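Long-range contact in minor fimbrium tip subunit Mfa3 (Porphyromonas gingivalis ATCC 33277, PDB 5NF4), which forms part of the tip of the minor fimbriae, filamentous pili that mediate biofilm formation and adhesion to host cells and other oral bacteria: residues F138-Y150 with N217-S229. Sequence-based numbering, arbitrary orientation.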
ATOM      1  N   PHE A 138     -10.586  -8.584 -11.711  1.00 30.46           N
ATOM      2  CA  PHE A 138      -9.143  -8.436 -11.780  1.00 30.97           C
ATOM      3  C   PHE A 138      -8.634  -7.615 -10.600  1.00 30.08           C
ATOM      4  O   PHE A 138      -7.630  -7.978  -9.963  1.00 28.55           O
ATOM      5  CB  PHE A 138      -8.731  -7.774 -13.111  1.00 29.07           C
ATOM      6  CG  PHE A 138      -7.240  -7.672 -13.326  1.00 29.09           C
ATOM      7  CD1 PHE A 138      -6.516  -6.597 -12.796  1.00 30.10           C
ATOM      8  CD2 PHE A 138      -6.557  -8.661 -14.023  1.00 29.15           C
ATOM      9  CE1 PHE A 138      -5.136  -6.503 -13.011  1.00 33.49           C
ATOM     10  CE2 PHE A 138      -5.186  -8.592 -14.215  1.00 31.43           C
ATOM     11  CZ  PHE A 138      -4.465  -7.520 -13.711  1.00 31.60           C
ATOM     12  N   MET A 139      -9.309  -6.507 -10.306  1.00 26.62           N
ATOM     13  CA  MET A 139      -8.916  -5.684  -9.160  1.00 29.59           C
ATOM     14  C   MET A 139      -8.969  -6.431  -7.809  1.00 29.96           C
ATOM     15  O   MET A 139      -8.235  -6.092  -6.884  1.00 29.50           O
ATOM     16  CB  MET A 139      -9.789  -4.453  -9.019  1.00 30.71           C
ATOM     17  CG  MET A 139      -9.715  -3.501 -10.193  1.00 29.21           C
ATOM     18  SD  MET A 139      -8.118  -2.719 -10.562  1.00 31.80           S
ATOM     19  CE  MET A 139      -8.158  -1.453  -9.321  1.00 37.06           C
ATOM     20  N   GLN A 140      -9.848  -7.422  -7.706  1.00 29.27           N
ATOM     21  CA  GLN A 140     -10.123  -8.115  -6.452  1.00 30.35           C
ATOM     22  C   GLN A 140      -9.221  -9.327  -6.264  1.00 28.80           C
ATOM     23  O   GLN A 140      -9.231  -9.910  -5.205  1.00 27.14           O
ATOM     24  CB  GLN A 140     -11.605  -8.530  -6.411  1.00 32.38           C
ATOM     25  CG  GLN A 140     -12.539  -7.311  -6.276  1.00 33.92           C
ATOM     26  CD  GLN A 140     -13.974  -7.558  -6.771  1.00 43.45           C
ATOM     27  OE1 GLN A 140     -14.385  -8.696  -6.992  1.00 44.21           O
ATOM     28  NE2 GLN A 140     -14.732  -6.471  -6.962  1.00 46.49           N
ATOM     29  N   VAL A 141      -8.445  -9.696  -7.276  1.00 27.77           N
ATOM     30  CA  VAL A 141      -7.564 -10.879  -7.147  1.00 27.54           C
ATOM     31  C   VAL A 141      -6.573 -10.722  -5.994  1.00 28.95           C
ATOM     32  O   VAL A 141      -5.983  -9.652  -5.822  1.00 27.34           O
ATOM     33  CB  VAL A 141      -6.800 -11.133  -8.480  1.00 28.05           C
ATOM     34  CG1 VAL A 141      -5.691 -12.207  -8.331  1.00 30.20           C
ATOM     35  CG2 VAL A 141      -7.774 -11.568  -9.574  1.00 30.00           C
ATOM     36  N   PHE A 142      -6.394 -11.796  -5.214  1.00 27.31           N
ATOM     37  CA  PHE A 142      -5.326 -11.852  -4.203  1.00 28.60           C
ATOM     38  C   PHE A 142      -4.031 -12.244  -4.919  1.00 26.97           C
ATOM     39  O   PHE A 142      -3.936 -13.291  -5.556  1.00 27.57           O
ATOM     40  CB  PHE A 142      -5.736 -12.822  -3.077  1.00 28.18           C
ATOM     41  CG  PHE A 142      -7.015 -12.444  -2.424  1.00 37.06           C
ATOM     42  CD1 PHE A 142      -7.131 -11.245  -1.727  1.00 45.69           C
ATOM     43  CD2 PHE A 142      -8.121 -13.265  -2.536  1.00 42.59           C
ATOM     44  CE1 PHE A 142      -8.339 -10.871  -1.139  1.00 49.19           C
ATOM     45  CE2 PHE A 142      -9.318 -12.904  -1.933  1.00 51.64           C
ATOM     46  CZ  PHE A 142      -9.425 -11.696  -1.247  1.00 49.57           C
ATOM     47  N   ARG A 143      -3.039 -11.370  -4.853  1.00 25.74           N
ATOM     48  CA  ARG A 143      -1.792 -11.539  -5.606  1.00 26.81           C
ATOM     49  C   ARG A 143      -0.635 -11.672  -4.627  1.00 26.49           C
ATOM     50  O   ARG A 143      -0.524 -10.883  -3.672  1.00 25.24           O
ATOM     51  CB  ARG A 143      -1.551 -10.334  -6.545  1.00 28.65           C
ATOM     52  CG  ARG A 143      -2.758 -10.065  -7.486  1.00 28.10           C
ATOM     53  CD  ARG A 143      -2.579  -8.855  -8.413  1.00 33.13           C
ATOM     54  NE  ARG A 143      -3.784  -8.728  -9.266  1.00 32.66           N
ATOM     55  CZ  ARG A 143      -4.026  -9.468 -10.346  1.00 33.22           C
ATOM     56  NH1 ARG A 143      -3.131 -10.334 -10.812  1.00 32.75           N
ATOM     57  NH2 ARG A 143      -5.176  -9.346 -10.981  1.00 30.58           N
ATOM     58  N   ASP A 144       0.248 -12.633  -4.858  1.00 28.18           N
ATOM     59  CA  ASP A 144       1.315 -12.819  -3.893  1.00 28.46           C
ATOM     60  C   ASP A 144       2.379 -11.753  -4.096  1.00 28.20           C
ATOM     61  O   ASP A 144       2.858 -11.586  -5.219  1.00 28.53           O
ATOM     62  CB  ASP A 144       1.910 -14.228  -4.021  1.00 29.90           C
ATOM     63  CG  ASP A 144       2.390 -14.564  -5.420  1.00 33.20           C
ATOM     64  OD1 ASP A 144       1.617 -14.452  -6.406  1.00 32.82           O
ATOM     65  OD2 ASP A 144       3.592 -14.952  -5.517  1.00 33.43           O
ATOM     66  N   LEU A 145       2.703 -11.010  -3.032  1.00 26.81           N
ATOM     67  CA  LEU A 145       3.712  -9.954  -3.126  1.00 26.95           C
ATOM     68  C   LEU A 145       5.054 -10.528  -3.513  1.00 31.38           C
ATOM     69  O   LEU A 145       5.490 -11.529  -2.942  1.00 30.42           O
ATOM     70  CB  LEU A 145       3.816  -9.190  -1.794  1.00 28.81           C
ATOM     71  CG  LEU A 145       4.635  -7.905  -1.811  1.00 27.56           C
ATOM     72  CD1 LEU A 145       3.794  -6.784  -2.558  1.00 29.17           C
ATOM     73  CD2 LEU A 145       4.973  -7.453  -0.425  1.00 29.28           C
ATOM     74  N   ASP A 146       5.695  -9.927  -4.494  1.00 31.10           N
ATOM     75  CA  ASP A 146       7.095 -10.268  -4.804  1.00 36.04           C
ATOM     76  C   ASP A 146       7.964 -10.279  -3.515  1.00 33.84           C
ATOM     77  O   ASP A 146       7.942  -9.327  -2.739  1.00 31.84           O
ATOM     78  CB  ASP A 146       7.629  -9.260  -5.836  1.00 33.71           C
ATOM     79  CG  ASP A 146       8.974  -9.670  -6.445  1.00 35.01           C
ATOM     80  OD1 ASP A 146       9.887 -10.090  -5.700  1.00 34.59           O
ATOM     81  OD2 ASP A 146       9.146  -9.530  -7.685  1.00 39.03           O
ATOM     82  N   PRO A 147       8.704 -11.378  -3.251  1.00 33.71           N
ATOM     83  CA  PRO A 147       9.551 -11.455  -2.045  1.00 33.40           C
ATOM     84  C   PRO A 147      10.437 -10.210  -1.781  1.00 33.71           C
ATOM     85  O   PRO A 147      10.652  -9.814  -0.621  1.00 33.75           O
ATOM     86  CB  PRO A 147      10.429 -12.678  -2.317  1.00 34.20           C
ATOM     87  CG  PRO A 147       9.545 -13.560  -3.170  1.00 33.31           C
ATOM     88  CD  PRO A 147       8.827 -12.585  -4.092  1.00 32.40           C
ATOM     89  N   ILE A 148      10.957  -9.611  -2.841  1.00 33.08           N
ATOM     90  CA  ILE A 148      11.848  -8.475  -2.635  1.00 33.02           C
ATOM     91  C   ILE A 148      11.069  -7.254  -2.084  1.00 33.29           C
ATOM     92  O   ILE A 148      11.656  -6.412  -1.395  1.00 36.09           O
ATOM     93  CB  ILE A 148      12.605  -8.120  -3.935  1.00 37.36           C
ATOM     94  CG1 ILE A 148      13.806  -7.220  -3.616  1.00 54.95           C
ATOM     95  CG2 ILE A 148      11.750  -7.417  -4.940  1.00 35.52           C
ATOM     96  CD1 ILE A 148      14.848  -7.855  -2.699  1.00 64.67           C
ATOM     97  N   HIS A 149       9.768  -7.188  -2.327  1.00 34.24           N
ATOM     98  CA  HIS A 149       9.000  -6.013  -1.922  1.00 36.24           C
ATOM     99  C   HIS A 149       8.710  -5.921  -0.431  1.00 37.97           C
ATOM    100  O   HIS A 149       8.277  -4.870   0.029  1.00 34.64           O
ATOM    101  CB  HIS A 149       7.689  -5.922  -2.717  1.00 33.79           C
ATOM    102  CG  HIS A 149       7.915  -5.454  -4.111  1.00 32.57           C
ATOM    103  ND1 HIS A 149       7.058  -5.733  -5.155  1.00 32.24           N
ATOM    104  CD2 HIS A 149       8.953  -4.766  -4.648  1.00 35.42           C
ATOM    105  CE1 HIS A 149       7.538  -5.193  -6.265  1.00 33.76           C
ATOM    106  NE2 HIS A 149       8.690  -4.604  -5.984  1.00 34.93           N
ATOM    107  N   TYR A 150       8.979  -6.971   0.351  1.00 33.24           N
ATOM    108  CA  TYR A 150       8.930  -6.803   1.797  1.00 32.65           C
ATOM    109  C   TYR A 150      10.162  -6.030   2.299  1.00 35.65           C
ATOM    110  O   TYR A 150      10.231  -5.597   3.470  1.00 34.18           O
ATOM    111  CB  TYR A 150       8.831  -8.178   2.502  1.00 29.90           C
ATOM    112  CG  TYR A 150       7.568  -8.958   2.219  1.00 29.57           C
ATOM    113  CD1 TYR A 150       6.428  -8.797   2.993  1.00 31.16           C
ATOM    114  CD2 TYR A 150       7.513  -9.889   1.187  1.00 30.92           C
ATOM    115  CE1 TYR A 150       5.273  -9.513   2.709  1.00 30.28           C
ATOM    116  CE2 TYR A 150       6.360 -10.605   0.919  1.00 28.79           C
ATOM    117  CZ  TYR A 150       5.251 -10.419   1.695  1.00 28.36           C
ATOM    118  OH  TYR A 150       4.113 -11.127   1.409  1.00 29.21           O
ATOM    119  N   ASN A 217       4.181 -12.087  10.650  1.00 30.27           N
ATOM    120  CA  ASN A 217       2.765 -12.267  10.267  1.00 31.36           C
ATOM    121  C   ASN A 217       2.325 -11.360   9.126  1.00 32.94           C
ATOM    122  O   ASN A 217       1.142 -11.094   8.975  1.00 32.07           O
ATOM    123  CB  ASN A 217       1.804 -12.044  11.442  1.00 33.31           C
ATOM    124  CG  ASN A 217       1.885 -13.124  12.509  1.00 33.54           C
ATOM    125  OD1 ASN A 217       2.509 -14.183  12.343  1.00 34.23           O
ATOM    126  ND2 ASN A 217       1.267 -12.833  13.642  1.00 33.00           N
ATOM    127  N   ALA A 218       3.259 -10.916   8.304  1.00 30.13           N
ATOM    128  CA  ALA A 218       2.858 -10.107   7.152  1.00 29.49           C
ATOM    129  C   ALA A 218       1.943 -10.920   6.228  1.00 29.13           C
ATOM    130  O   ALA A 218       2.087 -12.118   6.040  1.00 28.50           O
ATOM    131  CB  ALA A 218       4.085  -9.614   6.391  1.00 30.10           C
ATOM    132  N   ASN A 219       1.000 -10.221   5.618  1.00 27.28           N
ATOM    133  CA  ASN A 219       0.127 -10.833   4.627  1.00 28.70           C
ATOM    134  C   ASN A 219       0.924 -11.278   3.408  1.00 28.29           C
ATOM    135  O   ASN A 219       1.777 -10.550   2.927  1.00 29.20           O
ATOM    136  CB  ASN A 219      -0.933  -9.805   4.243  1.00 29.69           C
ATOM    137  CG  ASN A 219      -2.093 -10.388   3.433  1.00 28.91           C
ATOM    138  OD1 ASN A 219      -2.092 -11.538   2.994  1.00 27.47           O
ATOM    139  ND2 ASN A 219      -3.078  -9.546   3.198  1.00 28.49           N
ATOM    140  N   VAL A 220       0.628 -12.473   2.896  1.00 26.60           N
ATOM    141  CA  VAL A 220       1.256 -12.956   1.686  1.00 26.00           C
ATOM    142  C   VAL A 220       0.789 -12.154   0.468  1.00 27.90           C
ATOM    143  O   VAL A 220       1.526 -11.972  -0.484  1.00 29.99           O
ATOM    144  CB  VAL A 220       0.891 -14.435   1.460  1.00 35.60           C
ATOM    145  CG1 VAL A 220       0.998 -14.881   0.017  1.00 46.32           C
ATOM    146  CG2 VAL A 220       1.780 -15.270   2.307  1.00 38.18           C
ATOM    147  N   HIS A 221      -0.470 -11.766   0.526  1.00 26.61           N
ATOM    148  CA  HIS A 221      -1.152 -11.191  -0.630  1.00 26.32           C
ATOM    149  C   HIS A 221      -1.446  -9.715  -0.553  1.00 26.58           C
ATOM    150  O   HIS A 221      -1.858  -9.188   0.486  1.00 28.62           O
ATOM    151  CB  HIS A 221      -2.488 -11.863  -0.836  1.00 26.41           C
ATOM    152  CG  HIS A 221      -2.412 -13.316  -1.161  1.00 28.47           C
ATOM    153  ND1 HIS A 221      -2.725 -14.295  -0.239  1.00 29.26           N
ATOM    154  CD2 HIS A 221      -2.045 -13.965  -2.292  1.00 29.09           C
ATOM    155  CE1 HIS A 221      -2.568 -15.479  -0.800  1.00 30.65           C
ATOM    156  NE2 HIS A 221      -2.151 -15.306  -2.048  1.00 30.02           N
ATOM    157  N   TYR A 222      -1.317  -9.101  -1.721  1.00 27.72           N
ATOM    158  CA  TYR A 222      -1.875  -7.788  -1.936  1.00 26.32           C
ATOM    159  C   TYR A 222      -3.103  -7.880  -2.828  1.00 27.41           C
ATOM    160  O   TYR A 222      -3.385  -8.890  -3.480  1.00 27.54           O
ATOM    161  CB  TYR A 222      -0.839  -6.860  -2.529  1.00 27.69           C
ATOM    162  CG  TYR A 222      -0.439  -7.070  -3.972  1.00 27.82           C
ATOM    163  CD1 TYR A 222      -1.124  -6.435  -5.013  1.00 28.46           C
ATOM    164  CD2 TYR A 222       0.644  -7.845  -4.303  1.00 28.72           C
ATOM    165  CE1 TYR A 222      -0.749  -6.620  -6.309  1.00 32.06           C
ATOM    166  CE2 TYR A 222       1.032  -8.035  -5.609  1.00 31.10           C
ATOM    167  CZ  TYR A 222       0.321  -7.402  -6.614  1.00 33.45           C
ATOM    168  OH  TYR A 222       0.685  -7.556  -7.916  1.00 35.18           O
ATOM    169  N   ARG A 223      -3.820  -6.773  -2.856  1.00 28.19           N
ATOM    170  CA  ARG A 223      -5.027  -6.655  -3.649  1.00 26.54           C
ATOM    171  C   ARG A 223      -5.097  -5.264  -4.227  1.00 28.44           C
ATOM    172  O   ARG A 223      -4.737  -4.313  -3.548  1.00 30.91           O
ATOM    173  CB  ARG A 223      -6.239  -6.930  -2.755  1.00 30.82           C
ATOM    174  CG  ARG A 223      -7.514  -7.225  -3.477  1.00 34.87           C
ATOM    175  CD  ARG A 223      -8.727  -7.261  -2.504  1.00 36.20           C
ATOM    176  NE  ARG A 223      -9.875  -8.065  -2.976  1.00 39.15           N
ATOM    177  CZ  ARG A 223     -11.147  -7.858  -2.657  1.00 43.08           C
ATOM    178  NH1 ARG A 223     -11.503  -6.812  -1.925  1.00 47.85           N
ATOM    179  NH2 ARG A 223     -12.084  -8.700  -3.091  1.00 41.84           N
ATOM    180  N   LEU A 224      -5.567  -5.135  -5.458  1.00 29.25           N
ATOM    181  CA  LEU A 224      -5.558  -3.827  -6.121  1.00 29.56           C
ATOM    182  C   LEU A 224      -6.723  -2.921  -5.709  1.00 34.26           C
ATOM    183  O   LEU A 224      -6.760  -1.725  -6.070  1.00 35.27           O
ATOM    184  CB  LEU A 224      -5.555  -3.998  -7.633  1.00 30.28           C
ATOM    185  CG  LEU A 224      -4.266  -4.593  -8.182  1.00 29.01           C
ATOM    186  CD1 LEU A 224      -4.486  -5.043  -9.594  1.00 31.17           C
ATOM    187  CD2 LEU A 224      -3.078  -3.597  -8.075  1.00 36.05           C
ATOM    188  N   VAL A 225      -7.677  -3.478  -4.975  1.00 31.62           N
ATOM    189  CA  VAL A 225      -8.668  -2.656  -4.276  1.00 32.79           C
ATOM    190  C   VAL A 225      -8.678  -3.076  -2.835  1.00 33.45           C
ATOM    191  O   VAL A 225      -8.263  -4.188  -2.493  1.00 33.30           O
ATOM    192  CB  VAL A 225     -10.087  -2.798  -4.852  1.00 36.41           C
ATOM    193  CG1 VAL A 225     -10.182  -2.083  -6.136  1.00 43.66           C
ATOM    194  CG2 VAL A 225     -10.476  -4.277  -4.980  1.00 33.29           C
ATOM    195  N   PRO A 226      -9.133  -2.187  -1.962  1.00 34.42           N
ATOM    196  CA  PRO A 226      -9.073  -2.522  -0.535  1.00 36.22           C
ATOM    197  C   PRO A 226      -9.711  -3.853  -0.141  1.00 35.72           C
ATOM    198  O   PRO A 226     -10.736  -4.268  -0.675  1.00 37.10           O
ATOM    199  CB  PRO A 226      -9.824  -1.356   0.117  1.00 41.18           C
ATOM    200  CG  PRO A 226      -9.621  -0.231  -0.799  1.00 44.01           C
ATOM    201  CD  PRO A 226      -9.629  -0.818  -2.188  1.00 40.97           C
ATOM    202  N   ASN A 227      -9.068  -4.491   0.831  1.00 38.41           N
ATOM    203  CA  ASN A 227      -9.512  -5.734   1.435  1.00 37.89           C
ATOM    204  C   ASN A 227     -10.707  -5.506   2.348  1.00 35.76           C
ATOM    205  O   ASN A 227     -10.768  -4.497   3.046  1.00 39.70           O
ATOM    206  CB  ASN A 227      -8.379  -6.361   2.257  1.00 35.93           C
ATOM    207  CG  ASN A 227      -7.272  -6.934   1.410  1.00 41.24           C
ATOM    208  OD1 ASN A 227      -7.359  -8.065   0.960  1.00 40.74           O
ATOM    209  ND2 ASN A 227      -6.212  -6.162   1.207  1.00 39.41           N
ATOM    210  N   GLN A 228     -11.654  -6.444   2.325  1.00 35.90           N
ATOM    211  CA  GLN A 228     -12.775  -6.452   3.264  1.00 40.05           C
ATOM    212  C   GLN A 228     -12.690  -7.619   4.264  1.00 40.26           C
ATOM    213  O   GLN A 228     -13.543  -7.733   5.138  1.00 46.57           O
ATOM    214  CB  GLN A 228     -14.110  -6.547   2.503  1.00 53.00           C
ATOM    215  CG  GLN A 228     -14.328  -5.444   1.446  1.00 66.54           C
ATOM    216  CD  GLN A 228     -15.109  -5.943   0.254  1.00 79.60           C
ATOM    217  OE1 GLN A 228     -14.535  -6.464  -0.708  1.00 74.53           O
ATOM    218  NE2 GLN A 228     -16.428  -5.805   0.316  1.00 94.46           N
ATOM    219  N   SER A 229     -11.693  -8.486   4.089  1.00 34.93           N
ATOM    220  CA  SER A 229     -11.549  -9.720   4.881  1.00 34.64           C
ATOM    221  C   SER A 229     -10.133  -9.825   5.379  1.00 32.38           C
ATOM    222  O   SER A 229      -9.222  -9.327   4.733  1.00 30.77           O
ATOM    223  CB  SER A 229     -11.841 -10.970   4.026  1.00 38.60           C
ATOM    224  OG  SER A 229     -13.230 -11.124   3.759  1.00 45.82           O
TER
HETATM  225  O   HOH W   1      -5.722  -7.522  -7.340  1.00 28.92           O
HETATM  226  O   HOH W   2       4.269 -13.168  -1.018  1.00 31.80           O
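Arg143 lays its CB over one face of the Tyr222 ring, 3.7 Å from the ring centroid, a CH-pi contact within a short antiparallel pairing of 143-144 with 221-222, which joins the chain following helix 132-140 to that following strand 210-216. With CG between the backbone N and the carbonyl carbon (chi1 72°), the Tyr222 ring comes to lie against Arg143 CB, while Leu145 CD1 touches it at CD2. Arg143 and Tyr222 form the hydrogen-bonded pair, with Arg143 N to Tyr222 O at 2.9 Å and Tyr222 N to Arg143 O at 2.8 Å; Leu145 N continues the pairing to Val220 O. An Asx turn, Asn219 OD1 accepting from His221 N, leads into 221-222. His221 is sandwiched, Phe142 CB over one ring face and Val220 CG1 over the other. Beyond the strands, Arg223 stretches out alongside Gln140, its NE donating to Gln140 O (3.0 Å, 163°) while its NH1 reaches Pro226 O and Gln228 OE1. Phe142 CE1 approaches Arg223 NE obliquely, and Asn227 OD1 meets the ring edge at CE1. At the far end, Tyr150 OH donates to Asn219 O (2.8 Å). Met139 and Leu224 pack on strand 109-117, Leu145 and Tyr222 on 180-205 and 248-254. Backbone pairing thus fixes the register, while the three acceptors of Arg223 limit the rotation of its guanidinium and tie the Gln140 carbonyl to the 226-228 loop.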